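Local coordinates for protein endoglucanase (Ruminococcus champanellensis, PDB 6WQV) that probably hydrolyses cellulose and related beta-linked plant polysaccharides as a broad-specificity family 5 endoglucanase, and binds cellotriose in its active-site pocket, at residues 32-37 / 118-123; 73-78 / 161-166. All blocks are in the same frame, centred on the assembly; numbering follows the deposited sequence. Where two conformers were deposited one is given.

From the N terminus, the chain leaves strand 26-29 through 32-37, builds strand 73-76 and the residues just after it, emerges from strand 113-117 at 118-123, and from strand 157-160 at 161-166. Contact 1 joins the first and third of these segments, closing a loop of 80 intervening residues; contact 2 joins the second and fourth across 82. Their segments alternate, so the two closures cross rather than nest, and together they bind the first four strands of the eight-stranded parallel barrel near their C-terminal ends. Their centres lie 9 Å apart, His119 packs on both Pro77 and Asn163, and both contacts reach the same GLC unit.

Contact 1: 32-37 / 118-123; sequences TLDATT and IHHEND. With GLC (alpha-D-glucopyranose), chain E; BGC (beta-D-glucopyranose), chain B.
Across the two segments the nearest CA atoms are those of Asp34 and His119, 6.1 Å apart, and neither segment is helix or strand. Segment 32-37 bends through a type I beta turn from Thr32 to Ala35, while 118-123 kinks at His120 in an inverse gamma turn. Aspartate suits the turn because Thr32 N reaches Asp34 OD1 from above the carboxylate plane, at 2.7 Å, and Asn31 N binds OD2. The methylene CB of Asp34 packs 3.6 Å from His119 CD2, the two side chains running side by side with carboxylate and ring planes 78° apart. These loops follow the first and third strands of the (beta/alpha)8 barrel, at the end where family 5 enzymes bind substrate. His119 has CG anti to its own N (chi1 -157°), which places the ring beside the sugar, and NE2 forms a nearly straight hydrogen bond (171°) of 3.0 Å to GLC O3. His119 CD2 also sits over the centre of one face of the His120 ring, 3.3 Å above its plane. With an alanine in place of His119, GLC O3 would probably be left without this direct partner and the His120 ring freer to tilt. At that ring's edge Asp34 O lies 3.3 Å from His120 CD2, and Thr36 adds a methyl contact, CG2 to His120 CB. One water bridges Asp34 OD2, His120 NE2 and GLC O3.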
loop_
_atom_site.group_PDB
_atom_site.type_symbol
_atom_site.label_atom_id
_atom_site.label_comp_id
_atom_site.label_asym_id
_atom_site.label_seq_id
_atom_site.Cartn_x
_atom_site.Cartn_y
_atom_site.Cartn_z
ATOM N N THR A 32 8.382 2.150 -8.330
ATOM C CA THR A 32 9.105 1.051 -8.953
ATOM C C THR A 32 8.137 0.283 -9.836
ATOM O O THR A 32 7.882 0.700 -10.974
ATOM C CB THR A 32 9.810 0.250 -7.850
ATOM O OG1 THR A 32 10.635 1.139 -7.070
ATOM C CG2 THR A 32 10.687 -0.835 -8.407
ATOM N N LEU A 33 7.593 -0.857 -9.387
ATOM C CA LEU A 33 6.626 -1.587 -10.213
ATOM C C LEU A 33 5.304 -0.842 -10.340
ATOM O O LEU A 33 4.475 -1.220 -11.181
ATOM C CB LEU A 33 6.412 -2.994 -9.661
ATOM C CG LEU A 33 7.688 -3.840 -9.522
ATOM C CD1 LEU A 33 7.334 -5.235 -8.986
ATOM C CD2 LEU A 33 8.468 -3.914 -10.832
ATOM N N ASP A 34 5.109 0.214 -9.538
ATOM C CA ASP A 34 3.960 1.108 -9.622
ATOM C C ASP A 34 4.134 2.227 -10.647
ATOM O O ASP A 34 3.158 2.931 -10.936
ATOM C CB ASP A 34 3.637 1.722 -8.246
ATOM C CG ASP A 34 4.877 2.235 -7.485
ATOM O OD1 ASP A 34 5.893 1.508 -7.410
ATOM O OD2 ASP A 34 4.804 3.352 -6.928
ATOM N N ALA A 35 5.327 2.421 -11.207
ATOM C CA ALA A 35 5.523 3.490 -12.172
ATOM C C ALA A 35 4.683 3.247 -13.417
ATOM O O ALA A 35 4.613 2.127 -13.934
ATOM C CB ALA A 35 7.003 3.590 -12.544
ATOM N N THR A 36 4.032 4.304 -13.897
ATOM C CA THR A 36 3.237 4.253 -15.114
ATOM C C THR A 36 3.882 5.094 -16.209
ATOM O O THR A 36 4.624 6.043 -15.937
ATOM C CB THR A 36 1.803 4.748 -14.877
ATOM O OG1 THR A 36 1.825 6.091 -14.373
ATOM C CG2 THR A 36 1.066 3.852 -13.894
ATOM N N THR A 37 3.585 4.727 -17.463
ATOM C CA THR A 37 4.062 5.422 -18.655
ATOM C C THR A 37 2.906 5.673 -19.615
ATOM O O THR A 37 3.128 5.960 -20.797
ATOM C CB THR A 37 5.141 4.604 -19.364
ATOM O OG1 THR A 37 4.579 3.367 -19.823
ATOM C CG2 THR A 37 6.275 4.290 -18.405
ATOM N N ILE A 118 -2.821 -3.804 -6.505
ATOM C CA ILE A 118 -2.911 -3.015 -7.730
ATOM C C ILE A 118 -2.848 -1.549 -7.307
ATOM O O ILE A 118 -3.408 -1.174 -6.268
ATOM C CB ILE A 118 -4.153 -3.332 -8.588
ATOM C CG1 ILE A 118 -5.452 -2.778 -7.999
ATOM C CG2 ILE A 118 -4.309 -4.839 -8.796
ATOM C CD1 ILE A 118 -6.689 -3.114 -8.842
ATOM N N HIS A 119 -2.125 -0.725 -8.078
ATOM C CA HIS A 119 -1.726 0.582 -7.577
ATOM C C HIS A 119 -2.315 1.691 -8.436
ATOM O O HIS A 119 -3.465 2.095 -8.213
ATOM C CB HIS A 119 -0.205 0.645 -7.367
ATOM C CG HIS A 119 0.224 1.684 -6.379
ATOM N ND1 HIS A 119 0.198 1.467 -5.015
ATOM C CD2 HIS A 119 0.682 2.946 -6.551
ATOM C CE1 HIS A 119 0.630 2.549 -4.395
ATOM N NE2 HIS A 119 0.931 3.460 -5.305
ATOM N N HIS A 120 -1.567 2.255 -9.382
ATOM C CA HIS A 120 -2.055 3.406 -10.143
ATOM C C HIS A 120 -2.920 2.945 -11.320
ATOM O O HIS A 120 -2.543 3.032 -12.491
ATOM C CB HIS A 120 -0.900 4.265 -10.636
ATOM C CG HIS A 120 -0.119 4.940 -9.554
ATOM N ND1 HIS A 120 -0.712 5.628 -8.518
ATOM C CD2 HIS A 120 1.221 5.071 -9.375
ATOM C CE1 HIS A 120 0.222 6.141 -7.736
ATOM N NE2 HIS A 120 1.405 5.818 -8.236
ATOM N N GLU A 121 -4.127 2.484 -10.983
ATOM C CA GLU A 121 -5.092 1.972 -11.946
ATOM C C GLU A 121 -6.207 2.969 -12.234
ATOM O O GLU A 121 -7.176 2.623 -12.912
ATOM C CB GLU A 121 -5.717 0.681 -11.415
ATOM C CG GLU A 121 -4.708 -0.414 -11.088
ATOM C CD GLU A 121 -3.902 -0.885 -12.294
ATOM O OE1 GLU A 121 -4.455 -1.214 -13.359
ATOM O OE2 GLU A 121 -2.664 -0.948 -12.166
ATOM N N ASN A 122 -6.095 4.199 -11.740
ATOM C CA ASN A 122 -7.230 5.114 -11.744
ATOM C C ASN A 122 -7.690 5.526 -13.138
ATOM O O ASN A 122 -8.790 6.082 -13.255
ATOM C CB ASN A 122 -6.870 6.341 -10.905
ATOM C CG ASN A 122 -6.166 5.973 -9.606
ATOM O OD1 ASN A 122 -4.958 6.168 -9.464
ATOM N ND2 ASN A 122 -6.918 5.437 -8.654
ATOM N N ASP A 123 -6.914 5.264 -14.195
ATOM C CA ASP A 123 -7.398 5.608 -15.530
ATOM C C ASP A 123 -8.638 4.794 -15.870
ATOM O O ASP A 123 -9.509 5.272 -16.602
ATOM C CB ASP A 123 -6.336 5.406 -16.607
ATOM C CG ASP A 123 -5.366 6.570 -16.702
ATOM O OD1 ASP A 123 -5.516 7.542 -15.931
ATOM O OD2 ASP A 123 -4.445 6.509 -17.548
HETATM C C1 GLC E . -0.295 7.778 -2.101
HETATM C C2 GLC E . 0.200 6.889 -3.226
HETATM C C3 GLC E . 1.625 6.890 -3.581
HETATM C C4 GLC E . 2.164 8.300 -3.618
HETATM C C5 GLC E . 1.995 8.865 -2.227
HETATM C C6 GLC E . 2.678 10.202 -1.997
HETATM O O1 GLC E . -0.339 7.230 -0.850
HETATM O O2 GLC E . -0.302 5.545 -2.954
HETATM O O3 GLC E . 1.736 6.272 -4.917
HETATM O O4 GLC E . 3.534 8.267 -4.032
HETATM O O5 GLC E . 0.547 9.045 -1.961
HETATM O O6 GLC E . 2.148 11.176 -2.786
HETATM C C2 BGC B . 5.272 9.462 -5.100
HETATM C C3 BGC B . 5.566 10.450 -6.182
HETATM C C4 BGC B . 4.909 10.083 -7.489
HETATM C C5 BGC B . 3.419 9.880 -7.317
HETATM C C6 BGC B . 2.698 9.358 -8.520
HETATM C C1 BGC B . 3.774 9.259 -4.921
HETATM O O2 BGC B . 5.850 9.898 -3.845
HETATM O O3 BGC B . 7.024 10.527 -6.363
HETATM O O4 BGC B . 5.048 11.196 -8.449
HETATM O O5 BGC B . 3.182 8.882 -6.237
HETATM O O6 BGC B . 1.286 9.402 -8.291
HETATM O O HOH W 1 3.851 5.863 -6.836
#

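Contact 2: 73-78 / 161-166; sequences TVRVPV and GMNQPR. Unlike the reference sequence in segment 161-166: Gln164 (reference Glu). With GLC (alpha-D-glucopyranose), chain E.
One hydrogen bond is all that joins Arg75 to Asn163, and with it 73-78 to 161-166: Arg75 NH2 donates to Asn163 OD1 at 2.9 Å, and no other pair of residues across these segments comes within 4.5 Å. Arginine suits this strand position because its long chain reaches across the barrel interior. With CG anti to the backbone N (chi1 179°) and the chain extended as far as NE, it brings the guanidinium up to the loop after strand 157-160. Asn163 OD1 lies at the edge of that guanidinium, in its plane, although the donor is tilted 28° from the carbonyl plane of the amide. Further partners hold the buried group: NE forms a salt bridge with Glu160, and NH1 bonds to Asn28 and Gln288. Asparagine suits its place by offering an acceptor and a donor on one short stem, for ND2 gives a hydrogen bond of 2.9 Å to GLC O2. Next to it Gln164 brings OE1 to 3.0 Å from GLC C1, the anomeric carbon. The natural enzyme has glutamate here, and an Asn-Glu pair at the end of the fourth strand is the family 5 signature, its glutamate the probable acid/base. With OD1 taken by the arginine, the asparagine amide is probably held with ND2 facing GLC O2, so that Arg75 appears to act as a second-shell residue orienting a first-shell one.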
loop_
_atom_site.group_PDB
_atom_site.type_symbol
_atom_site.label_atom_id
_atom_site.label_comp_id
_atom_site.label_asym_id
_atom_site.label_seq_id
_atom_site.Cartn_x
_atom_site.Cartn_y
_atom_site.Cartn_z
ATOM N N THR A 73 8.560 -6.440 6.781
ATOM C CA THR A 73 7.437 -6.449 5.849
ATOM C C THR A 73 7.768 -5.497 4.712
ATOM O O THR A 73 8.280 -4.398 4.949
ATOM C CB THR A 73 6.171 -5.969 6.576
ATOM O OG1 THR A 73 5.828 -6.893 7.610
ATOM C CG2 THR A 73 4.991 -5.839 5.637
ATOM N N VAL A 74 7.489 -5.924 3.486
ATOM C CA VAL A 74 7.648 -5.081 2.305
ATOM C C VAL A 74 6.325 -5.045 1.553
ATOM O O VAL A 74 5.766 -6.093 1.206
ATOM C CB VAL A 74 8.780 -5.558 1.382
ATOM C CG1 VAL A 74 8.807 -4.744 0.096
ATOM C CG2 VAL A 74 10.109 -5.471 2.110
ATOM N N ARG A 75 5.811 -3.839 1.334
ATOM C CA ARG A 75 4.685 -3.634 0.436
ATOM C C ARG A 75 5.244 -3.389 -0.958
ATOM O O ARG A 75 6.135 -2.545 -1.141
ATOM C CB ARG A 75 3.831 -2.458 0.894
ATOM C CG ARG A 75 2.624 -2.158 -0.019
ATOM C CD ARG A 75 1.638 -1.361 0.771
ATOM N NE ARG A 75 0.403 -0.895 0.135
ATOM C CZ ARG A 75 0.267 0.270 -0.486
ATOM N NH1 ARG A 75 1.294 1.087 -0.648
ATOM N NH2 ARG A 75 -0.932 0.613 -0.952
ATOM N N VAL A 76 4.766 -4.175 -1.918
ATOM C CA VAL A 76 5.192 -4.110 -3.313
ATOM C C VAL A 76 4.047 -3.512 -4.124
ATOM O O VAL A 76 3.185 -4.260 -4.626
ATOM C CB VAL A 76 5.609 -5.491 -3.838
ATOM C CG1 VAL A 76 6.043 -5.413 -5.292
ATOM C CG2 VAL A 76 6.732 -6.063 -2.991
ATOM N N PRO A 77 3.987 -2.191 -4.265
ATOM C CA PRO A 77 2.938 -1.590 -5.104
ATOM C C PRO A 77 3.201 -1.911 -6.564
ATOM O O PRO A 77 4.327 -1.769 -7.052
ATOM C CB PRO A 77 3.067 -0.092 -4.825
ATOM C CG PRO A 77 4.507 0.102 -4.447
ATOM C CD PRO A 77 4.911 -1.173 -3.729
ATOM N N VAL A 78 2.168 -2.352 -7.269
ATOM C CA VAL A 78 2.296 -2.730 -8.666
ATOM C C VAL A 78 1.199 -2.063 -9.468
ATOM O O VAL A 78 0.010 -2.231 -9.166
ATOM C CB VAL A 78 2.232 -4.251 -8.869
ATOM C CG1 VAL A 78 2.348 -4.584 -10.357
ATOM C CG2 VAL A 78 3.297 -4.960 -8.056
ATOM N N GLY A 161 -6.475 -5.186 -2.470
ATOM C CA GLY A 161 -7.277 -5.190 -3.691
ATOM C C GLY A 161 -7.191 -3.933 -4.538
ATOM O O GLY A 161 -7.356 -3.999 -5.761
ATOM N N MET A 162 -6.973 -2.778 -3.907
ATOM C CA MET A 162 -6.869 -1.497 -4.586
ATOM C C MET A 162 -5.986 -0.608 -3.724
ATOM O O MET A 162 -5.717 -0.918 -2.560
ATOM C CB MET A 162 -8.228 -0.807 -4.737
ATOM C CG MET A 162 -9.228 -1.552 -5.587
ATOM S SD MET A 162 -10.781 -0.669 -5.689
ATOM C CE MET A 162 -11.498 -1.042 -4.098
ATOM N N ASN A 163 -5.566 0.522 -4.287
ATOM C CA ASN A 163 -4.702 1.450 -3.564
ATOM C C ASN A 163 -5.468 2.650 -3.022
ATOM O O ASN A 163 -5.766 2.704 -1.825
ATOM C CB ASN A 163 -3.551 1.902 -4.456
ATOM C CG ASN A 163 -2.611 2.858 -3.760
ATOM O OD1 ASN A 163 -2.207 2.619 -2.625
ATOM N ND2 ASN A 163 -2.280 3.955 -4.434
ATOM N N GLN A 164 -5.768 3.615 -3.887
ATOM C CA GLN A 164 -6.447 4.852 -3.496
ATOM C C GLN A 164 -7.580 5.156 -4.466
ATOM O O GLN A 164 -7.562 6.172 -5.164
ATOM C CB GLN A 164 -5.463 6.018 -3.453
ATOM C CG GLN A 164 -4.553 5.999 -2.271
ATOM C CD GLN A 164 -3.801 7.294 -2.115
ATOM O OE1 GLN A 164 -3.185 7.789 -3.061
ATOM N NE2 GLN A 164 -3.872 7.877 -0.921
ATOM N N PRO A 165 -8.587 4.284 -4.536
ATOM C CA PRO A 165 -9.712 4.544 -5.445
ATOM C C PRO A 165 -10.382 5.868 -5.105
ATOM O O PRO A 165 -10.644 6.169 -3.937
ATOM C CB PRO A 165 -10.643 3.353 -5.197
ATOM C CG PRO A 165 -10.336 2.930 -3.784
ATOM C CD PRO A 165 -8.836 3.135 -3.652
ATOM N N ARG A 166 -10.653 6.667 -6.132
ATOM C CA ARG A 166 -11.090 8.036 -5.894
ATOM C C ARG A 166 -11.619 8.641 -7.187
ATOM O O ARG A 166 -11.517 8.048 -8.264
ATOM C CB ARG A 166 -9.929 8.871 -5.352
ATOM C CG ARG A 166 -8.841 9.113 -6.390
ATOM C CD ARG A 166 -7.583 9.659 -5.758
ATOM N NE ARG A 166 -6.535 9.943 -6.735
ATOM C CZ ARG A 166 -5.636 9.056 -7.147
ATOM N NH1 ARG A 166 -5.658 7.818 -6.684
ATOM N NH2 ARG A 166 -4.708 9.413 -8.029
HETATM C C1 GLC E . -0.295 7.778 -2.101
HETATM C C2 GLC E . 0.200 6.889 -3.226
HETATM C C3 GLC E . 1.625 6.890 -3.581
HETATM C C4 GLC E . 2.164 8.300 -3.618
HETATM C C5 GLC E . 1.995 8.865 -2.227
HETATM C C6 GLC E . 2.678 10.202 -1.997
HETATM O O1 GLC E . -0.339 7.230 -0.850
HETATM O O2 GLC E . -0.302 5.545 -2.954
HETATM O O3 GLC E . 1.736 6.272 -4.917
HETATM O O4 GLC E . 3.534 8.267 -4.032
HETATM O O5 GLC E . 0.547 9.045 -1.961
HETATM O O6 GLC E . 2.148 11.176 -2.786
#